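Local coordinates for protein CG5036 (Drosophila melanogaster, PDB 4IGU) that probably speeds GTP hydrolysis by G-protein alpha subunits and restrains their GDP release, through the regulator of G-protein signalling (RGS) domain that this chain comprises, at residues A[50-53]-A[54-58]. Residues are numbered along the deposited sequence; the frame is centred on the assembly and turned at random.
Sequences ENIL and FWLAC
Ile52 and Leu56, one helical turn apart, carry the side-chain part of a local contact within helix 50-61, close to the centre of the all-helical RGS domain. Its framework is backbone: four successive i to i+4 hydrogen bonds tie residues 50-53 to residues 54-57. Leu56 N to Ile52 O is the shortest at 2.8 Å, with an N-H...O angle of 162°, and Phe54 N to Glu50 O measures 3.0 Å.

Ile52 and Leu56 run side by side and point the same way, with Ile52 CG1 lying 4.2 Å from Leu56 CD1. With CG1 anti to the backbone N (chi1 -161°) and the chain extended beyond it, Ile52 projects straight out from the helix beside Leu56. Leu56 turns its CG back over the preceding turn, bringing it 3.1 Å from Ile52 O, an oxygen already hydrogen-bonded to Leu56 N. Leu56 probably helps to shield that bond, and both aliphatic chains lie against helix 33-45, Ile52 on Gln40 and Leu43 and Leu56 on Arg36.

Phe54 leaves on another side of the helix. Its CB lies 3.2 Å from Glu50 O, and the ring extends onward to receive Cys58 SG over one face, 3.5 Å above the plane and offset toward the rim. The small thiol thus fits against a broad aromatic surface. The acidic side chain of Glu50, in the first turn, leads away from residues 54-58 to a salt bridge with Arg88; a negative charge is generally favourable at a helix N-terminus.

The flanks of this helix meet three neighbours, and Leu53 and Phe54 each bridge two of them: Ile52, Leu53 and Leu56 touch helix 33-45, Leu53, Phe54 and Ala57 reach Ile77 or Tyr81 on helix 67-81, and Asn51, Phe54 (on Ala115), Trp55 and Cys58 pack on helix 113-132, where Trp55 meets the ring of Tyr120.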
loop_
_atom_site.group_PDB
_atom_site.type_symbol
_atom_site.label_atom_id
_atom_site.label_comp_id
_atom_site.label_asym_id
_atom_site.label_seq_id
_atom_site.Cartn_x
_atom_site.Cartn_y
_atom_site.Cartn_z
ATOM N N GLU A 50 3.929 5.785 3.465
ATOM C CA GLU A 50 2.543 6.229 3.620
ATOM C C GLU A 50 1.670 5.742 2.469
ATOM O O GLU A 50 0.451 5.627 2.618
ATOM C CB GLU A 50 2.453 7.756 3.721
ATOM C CG GLU A 50 2.882 8.485 2.466
ATOM C CD GLU A 50 4.358 8.798 2.478
ATOM O OE1 GLU A 50 5.058 8.280 3.381
ATOM O OE2 GLU A 50 4.805 9.571 1.604
ATOM N N ASN A 51 2.290 5.458 1.328
ATOM C CA ASN A 51 1.556 4.932 0.180
ATOM C C ASN A 51 0.930 3.557 0.446
ATOM O O ASN A 51 -0.255 3.333 0.179
ATOM C CB ASN A 51 2.470 4.883 -1.047
ATOM C CG ASN A 51 2.656 6.245 -1.681
ATOM O OD1 ASN A 51 1.889 7.167 -1.408
ATOM N ND2 ASN A 51 3.669 6.379 -2.544
ATOM N N ILE A 52 1.717 2.623 0.965
ATOM C CA ILE A 52 1.174 1.295 1.240
ATOM C C ILE A 52 0.303 1.276 2.508
ATOM O O ILE A 52 -0.678 0.524 2.598
ATOM C CB ILE A 52 2.292 0.208 1.280
ATOM C CG1 ILE A 52 1.691 -1.186 1.102
ATOM C CG2 ILE A 52 3.134 0.334 2.567
ATOM C CD1 ILE A 52 2.713 -2.285 0.903
ATOM N N LEU A 53 0.647 2.100 3.489
ATOM C CA LEU A 53 -0.159 2.161 4.699
ATOM C C LEU A 53 -1.562 2.718 4.379
ATOM O O LEU A 53 -2.574 2.215 4.885
ATOM C CB LEU A 53 0.557 2.982 5.782
ATOM C CG LEU A 53 1.805 2.270 6.336
ATOM C CD1 LEU A 53 2.757 3.222 7.044
ATOM C CD2 LEU A 53 1.390 1.155 7.286
ATOM N N PHE A 54 -1.626 3.728 3.518
ATOM C CA PHE A 54 -2.925 4.248 3.063
ATOM C C PHE A 54 -3.675 3.158 2.324
ATOM O O PHE A 54 -4.867 2.926 2.567
ATOM C CB PHE A 54 -2.724 5.469 2.152
ATOM C CG PHE A 54 -3.979 5.917 1.420
ATOM C CD1 PHE A 54 -5.052 6.477 2.111
ATOM C CD2 PHE A 54 -4.060 5.824 0.035
ATOM C CE1 PHE A 54 -6.192 6.915 1.435
ATOM C CE2 PHE A 54 -5.202 6.258 -0.651
ATOM C CZ PHE A 54 -6.267 6.794 0.049
ATOM N N TRP A 55 -2.972 2.466 1.430
ATOM C CA TRP A 55 -3.590 1.413 0.624
ATOM C C TRP A 55 -4.130 0.283 1.507
ATOM O O TRP A 55 -5.238 -0.214 1.298
ATOM C CB TRP A 55 -2.605 0.868 -0.428
ATOM C CG TRP A 55 -3.284 -0.061 -1.417
ATOM C CD1 TRP A 55 -3.909 0.289 -2.578
ATOM C CD2 TRP A 55 -3.440 -1.484 -1.293
ATOM N NE1 TRP A 55 -4.432 -0.829 -3.194
ATOM C CE2 TRP A 55 -4.157 -1.928 -2.420
ATOM C CE3 TRP A 55 -3.037 -2.424 -0.332
ATOM C CZ2 TRP A 55 -4.477 -3.275 -2.625
ATOM C CZ3 TRP A 55 -3.356 -3.762 -0.534
ATOM C CH2 TRP A 55 -4.065 -4.175 -1.674
ATOM N N LEU A 56 -3.362 -0.107 2.512
ATOM C CA LEU A 56 -3.832 -1.120 3.447
ATOM C C LEU A 56 -5.023 -0.620 4.280
ATOM O O LEU A 56 -5.930 -1.392 4.615
ATOM C CB LEU A 56 -2.684 -1.565 4.351
ATOM C CG LEU A 56 -1.572 -2.315 3.627
ATOM C CD1 LEU A 56 -0.362 -2.425 4.534
ATOM C CD2 LEU A 56 -2.059 -3.689 3.193
ATOM N N ALA A 57 -5.022 0.663 4.624
ATOM C CA ALA A 57 -6.117 1.216 5.424
ATOM C C ALA A 57 -7.414 1.196 4.638
ATOM O O ALA A 57 -8.484 0.947 5.201
ATOM C CB ALA A 57 -5.784 2.644 5.890
ATOM N N CYS A 58 -7.332 1.497 3.341
ATOM C CA CYS A 58 -8.498 1.397 2.465
ATOM C C CYS A 58 -9.032 -0.034 2.337
ATOM O O CYS A 58 -10.242 -0.238 2.325
ATOM C CB CYS A 58 -8.194 1.966 1.085
ATOM S SG CYS A 58 -7.907 3.767 1.090
#